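Local coordinates for phenazine biosynthesis protein PhzF family (Enterococcus faecalis, PDB 1S7J), which probably acts as an isomerase of the PhzF family, whose fold is related to that of diaminopimelate epimerase, although its own substrate is not established, at residues Y6-F11 with A21-L26; E13-G18 with K251-G256; G54-L59 with H94-S99. One frame throughout, in Å; residues are numbered along the deposited sequence.

Contact 1 of 3, residues Y6-F11 with A21-L26; sequences YIVDAF and AAVYVL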
# COMPACT_ATOMS: atom_id res chain seq x y z
N TYR A 6 5.43 0.87 17.41
CA TYR A 6 4.79 2.07 16.92
C TYR A 6 3.64 1.68 16.03
O TYR A 6 3.65 0.62 15.42
CB TYR A 6 5.81 2.92 16.11
CG TYR A 6 7.03 3.36 16.90
CD1 TYR A 6 8.01 2.43 17.29
CD2 TYR A 6 7.20 4.68 17.30
CE1 TYR A 6 9.11 2.82 18.05
CE2 TYR A 6 8.29 5.08 18.06
CZ TYR A 6 9.24 4.15 18.43
OH TYR A 6 10.30 4.54 19.21
N ILE A 7 2.60 2.49 16.03
CA ILE A 7 1.43 2.25 15.20
C ILE A 7 1.32 3.48 14.37
O ILE A 7 1.07 4.56 14.89
CB ILE A 7 0.13 2.11 16.03
CG1 ILE A 7 0.28 1.04 17.11
CG2 ILE A 7 -1.03 1.79 15.12
CD1 ILE A 7 0.52 -0.34 16.58
N VAL A 8 1.54 3.35 13.07
CA VAL A 8 1.46 4.50 12.20
C VAL A 8 0.49 4.34 11.06
O VAL A 8 0.28 3.22 10.56
CB VAL A 8 2.88 4.93 11.70
CG1 VAL A 8 3.93 3.94 12.13
CG2 VAL A 8 2.90 5.14 10.19
N ASP A 9 -0.18 5.42 10.72
CA ASP A 9 -1.11 5.45 9.62
C ASP A 9 -0.32 5.97 8.41
O ASP A 9 -0.01 7.17 8.33
CB ASP A 9 -2.29 6.38 9.94
CG ASP A 9 -3.08 5.91 11.16
OD1 ASP A 9 -3.73 6.77 11.80
OD2 ASP A 9 -3.06 4.71 11.47
N ALA A 10 0.09 5.05 7.54
CA ALA A 10 0.85 5.40 6.35
C ALA A 10 -0.04 6.07 5.31
O ALA A 10 -1.16 5.64 5.08
CB ALA A 10 1.51 4.17 5.78
N PHE A 11 0.50 7.09 4.67
CA PHE A 11 -0.22 7.87 3.64
C PHE A 11 -1.31 8.72 4.23
O PHE A 11 -2.27 9.10 3.54
CB PHE A 11 -0.79 6.95 2.55
CG PHE A 11 0.26 6.25 1.74
CD1 PHE A 11 0.62 4.94 2.03
CD2 PHE A 11 0.91 6.90 0.68
CE1 PHE A 11 1.59 4.28 1.29
CE2 PHE A 11 1.88 6.25 -0.06
CZ PHE A 11 2.22 4.95 0.24
N ALA A 21 -0.37 0.37 10.29
CA ALA A 21 0.56 -0.74 10.44
C ALA A 21 1.33 -0.58 11.74
O ALA A 21 1.52 0.54 12.22
CB ALA A 21 1.54 -0.78 9.25
N ALA A 22 1.74 -1.69 12.32
CA ALA A 22 2.52 -1.68 13.55
C ALA A 22 3.94 -2.00 13.17
O ALA A 22 4.17 -2.89 12.37
CB ALA A 22 2.00 -2.72 14.50
N VAL A 23 4.92 -1.27 13.70
CA VAL A 23 6.31 -1.57 13.38
C VAL A 23 7.15 -1.79 14.63
O VAL A 23 7.03 -1.05 15.60
CB VAL A 23 6.95 -0.52 12.46
CG1 VAL A 23 5.95 0.54 12.06
CG2 VAL A 23 8.19 0.08 13.09
N TYR A 24 7.92 -2.87 14.63
CA TYR A 24 8.79 -3.21 15.75
C TYR A 24 10.23 -3.17 15.33
O TYR A 24 10.65 -3.94 14.45
CB TYR A 24 8.50 -4.61 16.27
CG TYR A 24 7.27 -4.74 17.11
CD1 TYR A 24 6.00 -4.59 16.56
CD2 TYR A 24 7.37 -5.06 18.47
CE1 TYR A 24 4.86 -4.75 17.34
CE2 TYR A 24 6.23 -5.22 19.25
CZ TYR A 24 4.98 -5.07 18.69
OH TYR A 24 3.87 -5.28 19.44
N VAL A 25 11.00 -2.24 15.91
CA VAL A 25 12.42 -2.16 15.62
C VAL A 25 13.10 -2.94 16.74
O VAL A 25 13.15 -2.50 17.88
CB VAL A 25 12.95 -0.71 15.57
CG1 VAL A 25 14.42 -0.72 15.16
CG2 VAL A 25 12.15 0.13 14.59
N LEU A 26 13.59 -4.13 16.40
CA LEU A 26 14.25 -5.03 17.34
C LEU A 26 15.77 -4.95 17.27
O LEU A 26 16.34 -4.58 16.23
CB LEU A 26 13.82 -6.48 17.04
CG LEU A 26 12.37 -6.77 16.67
CD1 LEU A 26 12.24 -8.16 16.10
CD2 LEU A 26 11.49 -6.60 17.89

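Contact 2 of 3, residues E13-G18 with K251-G256; sequences EEVFKG and KLFAKG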
# COMPACT_ATOMS: atom_id res chain seq x y z
N GLU A 13 -2.30 12.19 6.76
CA GLU A 13 -1.89 13.50 7.28
C GLU A 13 -2.30 13.60 8.77
O GLU A 13 -1.72 14.37 9.54
CB GLU A 13 -2.56 14.60 6.42
CG GLU A 13 -1.71 15.82 6.11
CD GLU A 13 -2.48 16.93 5.38
OE1 GLU A 13 -1.86 17.98 5.09
OE2 GLU A 13 -3.70 16.75 5.09
N GLU A 14 -3.36 12.87 9.10
CA GLU A 14 -3.93 12.84 10.46
C GLU A 14 -4.32 11.40 10.79
O GLU A 14 -4.47 10.57 9.89
CB GLU A 14 -5.17 13.74 10.53
CG GLU A 14 -6.30 13.30 9.58
CD GLU A 14 -7.59 14.08 9.79
OE1 GLU A 14 -7.65 15.26 9.39
OE2 GLU A 14 -8.56 13.50 10.34
N VAL A 15 -4.49 11.09 12.08
CA VAL A 15 -4.87 9.73 12.49
C VAL A 15 -6.26 9.37 12.00
O VAL A 15 -7.07 10.24 11.68
CB VAL A 15 -4.79 9.52 14.05
CG1 VAL A 15 -3.36 9.76 14.57
CG2 VAL A 15 -5.78 10.42 14.75
N PHE A 16 -6.52 8.06 11.97
CA PHE A 16 -7.79 7.49 11.50
C PHE A 16 -7.90 7.47 9.97
O PHE A 16 -8.87 6.96 9.41
CB PHE A 16 -9.01 8.22 12.12
CG PHE A 16 -8.96 8.30 13.61
CD1 PHE A 16 -9.31 9.49 14.26
CD2 PHE A 16 -8.52 7.22 14.37
CE1 PHE A 16 -9.21 9.59 15.65
CE2 PHE A 16 -8.42 7.31 15.75
CZ PHE A 16 -8.76 8.50 16.40
N LYS A 17 -6.89 8.03 9.30
CA LYS A 17 -6.86 8.05 7.83
C LYS A 17 -5.69 7.17 7.34
O LYS A 17 -5.05 6.48 8.14
CB LYS A 17 -6.72 9.48 7.31
CG LYS A 17 -7.89 10.37 7.67
CD LYS A 17 -7.89 11.66 6.86
CE LYS A 17 -8.21 11.42 5.37
NZ LYS A 17 -7.08 10.83 4.58
N GLY A 18 -5.42 7.20 6.05
CA GLY A 18 -4.33 6.40 5.52
C GLY A 18 -4.50 4.90 5.77
O GLY A 18 -5.62 4.41 5.89
N LYS A 251 1.52 9.33 9.99
CA LYS A 251 1.13 9.83 11.32
C LYS A 251 1.20 8.76 12.38
O LYS A 251 0.67 7.66 12.20
CB LYS A 251 -0.28 10.41 11.29
CG LYS A 251 -0.33 11.94 11.29
CD LYS A 251 0.12 12.52 12.63
CE LYS A 251 -0.00 14.04 12.67
NZ LYS A 251 -1.41 14.51 12.49
N LEU A 252 1.87 9.07 13.48
CA LEU A 252 2.00 8.15 14.59
C LEU A 252 0.67 8.13 15.35
O LEU A 252 0.16 9.19 15.74
CB LEU A 252 3.10 8.60 15.55
CG LEU A 252 4.02 7.57 16.20
CD1 LEU A 252 4.16 7.87 17.68
CD2 LEU A 252 3.52 6.18 16.00
N PHE A 253 0.08 6.96 15.48
CA PHE A 253 -1.16 6.82 16.21
C PHE A 253 -0.83 6.53 17.66
O PHE A 253 -1.39 7.13 18.56
CB PHE A 253 -2.02 5.67 15.65
CG PHE A 253 -3.19 5.32 16.52
CD1 PHE A 253 -4.24 6.23 16.70
CD2 PHE A 253 -3.21 4.12 17.22
CE1 PHE A 253 -5.30 5.95 17.58
CE2 PHE A 253 -4.27 3.82 18.11
CZ PHE A 253 -5.31 4.74 18.29
N ALA A 254 0.09 5.59 17.87
CA ALA A 254 0.50 5.18 19.20
C ALA A 254 1.93 4.68 19.26
O ALA A 254 2.49 4.24 18.26
CB ALA A 254 -0.44 4.10 19.73
N LYS A 255 2.50 4.73 20.45
CA LYS A 255 3.86 4.29 20.73
C LYS A 255 3.79 3.60 22.08
O LYS A 255 3.13 4.11 22.99
CB LYS A 255 4.78 5.53 20.84
CG LYS A 255 6.19 5.22 21.30
CD LYS A 255 6.85 6.46 21.91
CE LYS A 255 7.81 6.08 23.04
NZ LYS A 255 8.54 7.27 23.58
N GLY A 256 4.47 2.49 22.24
CA GLY A 256 4.42 1.81 23.51
C GLY A 256 5.44 0.74 23.61
O GLY A 256 6.50 0.83 23.01
O HOH W 1 -4.28 13.78 13.77

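Contact 3 of 3, residues G54-L59 with H94-S99; sequences GQSYAL and HFTSQS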
# COMPACT_ATOMS: atom_id res chain seq x y z
N GLY A 54 24.14 -4.53 9.63
CA GLY A 54 25.21 -3.84 8.95
C GLY A 54 24.81 -2.39 8.73
O GLY A 54 24.79 -1.60 9.67
N GLN A 55 24.46 -2.07 7.51
CA GLN A 55 24.06 -0.72 7.12
C GLN A 55 22.67 -0.74 6.50
O GLN A 55 22.11 0.30 6.11
CB GLN A 55 25.07 -0.18 6.12
CG GLN A 55 25.28 -1.11 4.94
CD GLN A 55 26.48 -0.75 4.14
OE1 GLN A 55 26.46 0.21 3.37
NE2 GLN A 55 27.56 -1.50 4.31
N SER A 56 22.13 -1.94 6.36
CA SER A 56 20.81 -2.14 5.82
C SER A 56 19.90 -2.60 6.96
O SER A 56 20.39 -2.94 8.06
CB SER A 56 20.84 -3.22 4.72
OG SER A 56 21.59 -2.82 3.59
N TYR A 57 18.61 -2.53 6.76
CA TYR A 57 17.67 -2.99 7.77
C TYR A 57 16.89 -4.17 7.20
O TYR A 57 16.22 -4.05 6.17
CB TYR A 57 16.71 -1.87 8.19
CG TYR A 57 17.31 -0.83 9.11
CD1 TYR A 57 17.90 0.32 8.60
CD2 TYR A 57 17.23 -0.97 10.50
CE1 TYR A 57 18.40 1.31 9.43
CE2 TYR A 57 17.74 0.01 11.35
CZ TYR A 57 18.32 1.15 10.80
OH TYR A 57 18.81 2.14 11.63
N ALA A 58 17.03 -5.32 7.83
CA ALA A 58 16.33 -6.52 7.41
C ALA A 58 14.82 -6.37 7.76
O ALA A 58 14.47 -6.22 8.93
CB ALA A 58 16.91 -7.73 8.10
N LEU A 59 13.97 -6.38 6.74
CA LEU A 59 12.53 -6.25 6.94
C LEU A 59 11.83 -7.60 6.94
O LEU A 59 12.26 -8.54 6.28
CB LEU A 59 11.90 -5.36 5.87
CG LEU A 59 11.27 -4.05 6.34
CD1 LEU A 59 10.61 -3.39 5.15
CD2 LEU A 59 10.25 -4.29 7.46
N HIS A 94 17.94 1.63 3.49
CA HIS A 94 18.10 0.43 2.69
C HIS A 94 17.70 -0.80 3.47
O HIS A 94 18.23 -1.06 4.55
CB HIS A 94 19.56 0.29 2.22
CG HIS A 94 20.04 1.46 1.41
ND1 HIS A 94 19.50 1.78 0.18
CD2 HIS A 94 20.96 2.41 1.68
CE1 HIS A 94 20.06 2.89 -0.27
NE2 HIS A 94 20.94 3.30 0.61
N PHE A 95 16.75 -1.57 2.94
CA PHE A 95 16.28 -2.77 3.60
C PHE A 95 16.70 -4.03 2.87
O PHE A 95 16.93 -4.00 1.66
CB PHE A 95 14.75 -2.74 3.72
CG PHE A 95 14.22 -1.57 4.47
CD1 PHE A 95 14.19 -1.57 5.87
CD2 PHE A 95 13.73 -0.46 3.80
CE1 PHE A 95 13.68 -0.49 6.59
CE2 PHE A 95 13.21 0.63 4.51
CZ PHE A 95 13.19 0.62 5.90
N THR A 96 16.80 -5.14 3.60
CA THR A 96 17.15 -6.42 3.00
C THR A 96 16.05 -7.48 3.21
O THR A 96 16.20 -8.41 3.98
CB THR A 96 18.51 -6.96 3.47
OG1 THR A 96 18.50 -7.26 4.87
CG2 THR A 96 19.58 -5.93 3.20
N SER A 97 14.96 -7.31 2.48
CA SER A 97 13.83 -8.23 2.60
C SER A 97 14.02 -9.59 1.92
O SER A 97 15.11 -9.93 1.45
CB SER A 97 12.57 -7.58 2.06
OG SER A 97 12.63 -7.39 0.66
N GLN A 98 12.96 -10.40 1.95
CA GLN A 98 13.00 -11.69 1.31
C GLN A 98 12.74 -11.50 -0.18
O GLN A 98 13.07 -12.36 -0.99
CB GLN A 98 12.03 -12.70 2.00
CG GLN A 98 10.55 -12.38 1.93
CD GLN A 98 9.69 -13.49 2.55
OE1 GLN A 98 9.99 -14.01 3.62
NE2 GLN A 98 8.63 -13.88 1.83
N SER A 99 12.19 -10.34 -0.53
CA SER A 99 11.92 -9.95 -1.92
C SER A 99 13.00 -9.00 -2.46
O SER A 99 12.73 -8.17 -3.35
CB SER A 99 10.56 -9.28 -1.98
OG SER A 99 9.58 -10.15 -1.45
O HOH W 2 10.92 -10.63 4.34

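Contact 1 of 3, residues Y6-F11 with A21-L26
Ile7 and Ala22 face each other as a non-hydrogen-bonded antiparallel pair, and the end of the isoleucine does the touching. With CG1 beside the backbone N (chi1 -55°), CD1 leans across the strand boundary and sits on Ala22 CB at 3.5 Å, tight for two methyl carbons. Leu44 touches both side chains and Phe253 reaches Ile7 from the next strand, which extends this apolar patch. The opposite face carries Tyr6, Val8, Ala21 and Val23. There Val8 and Val23 cross at a slant, each offering its CG1 branch, with Val8 CG1 4.0 Å from Val23 CG1. Helix 72-85 lies over this side through Val81, which touches Val23. The Tyr6 side chain meets backbone rather than a side chain of the partner strand: its ring turns its edge, in plane, to Val23 O, while Leu252 and Tyr85 meet it from elsewhere. The two strands are held by four backbone hydrogen bonds in two reciprocal pairs. Tyr6 N gives to Val23 O at 3.1 Å and Val23 N returns to Tyr6 O at 2.9 Å; Val8 and Ala21 exchange the second pair, with Val8 N to Ala21 O also 2.9 Å. Between them Ala22 CA comes to 3.2 Å from Tyr6 O, a CA-H...O contact, and Ile7 CA makes a similar one to Ala21 O. The hairpin passes close to Glu46, the predicted active-site residue, whose side chain is about 5 Å from that of Ala21. The four bonds thus satisfy the inward N-H and C=O groups of Tyr6, Val8, Ala21 and Val23, while aliphatic side chains pack on both faces.

Contact 2 of 3, residues E13-G18 with K251-G256
Lys251 reaches over the backbone of Glu13 and Glu14 with its whole side chain. CB starts it off toward the loop and comes to 4.2 Å from Glu14 C. CG follows, 3.3 Å from Glu13 O. A bend at chi2 (-69°) then directs CD, which runs past the same oxygen at longer range, and CE returns to 3.6 Å from Glu13 O. A second bend at chi4 (62°) brings the ammonium back, and NZ donates to Glu13 O at 3.0 Å, with the donor tilted 15° from the carbonyl plane. NZ also lies 3.6 Å from Glu14 CA. A water accepts from Val15 N and, weakly, from Lys251 NZ, giving the ammonium a second link to the loop. Farther along, Val15 CG1 rests 3.8 Å from Leu252 O and approaches the edge of the Phe253 ring, near its plane. The rings of Phe16 and Phe253 meet obliquely, Phe16 CE2 lying 3.9 Å from Phe253 CE1, while Val15 CG2 sits over one face of the Phe16 ring near its rim. Asp9 OD1 takes the N-H of Phe16 and so holds the loop to strand 2-10. The loop residues Glu14 to Lys17 form a type II beta turn, and across from it Phe253 and Ala254 both face Ile7: a beta turn in the connection of a hairpin, lying against a classic beta bulge.

Contact 3 of 3, residues G54-L59 with H94-S99
Tyr57 and Phe95 meet at the dense centre of this contact, where Tyr57 CB lies 3.4 Å from Phe95 CD1. Phe95 CG stands beside its backbone N (chi1 -59°), a setting that raises the ring between Tyr57 and Leu59. Leu59 CD1 lies over one face of that ring, 4.2 Å from its centroid and 19° off the normal, a CH-pi contact. In the backbone, Tyr57 N donates to His94 O at 2.7 Å, in the carbonyl plane; a bond from Thr96 N to Tyr57 O is less certain. Ser56 CB and Thr96 CG2, 3.4 Å apart, make a local tight spot between partly exposed residues. The looser side begins at exposed His94, whose side chain comes no nearer than CB, 4.0 Å from Ser56 OG. Past Thr96 no direct backbone hydrogen bond continues between the segments, and a water links them instead, donating to Leu59 O and accepting from Gln98 N; Ser97 OG is hydrogen-bonded to Gly100 O. The two strands run in roughly the same direction at 37°, joined by a single bridge. Helix 72-85 covers the buried side, Leu82 touching both Tyr57 and Phe95; strand 47-53 flanks residues 56-59, and strand 100-107 flanks residues 94-97.

In the fold
From the N terminus, strand 2-10 leads through the 13-18 loop into strand 19-25, and contact 1 closes this short hairpin. Contact 2 ties the same loop to strand 243-259 near the C terminus, enclosing most of the chain. Its segments alternate with those of contact 1, so the two cross, and they touch directly: strand 2-10 lies between its two neighbours, with Ile7 O close to Phe253 N. Contact 3 opens after contact 1 has closed; it joins strands 56-62 and 92-97 around a connection containing helix 72-85, and is nested inside the large loop of contact 2. Helix 72-85 touches both contact 1 and contact 3, whose centres are about 16 Å apart.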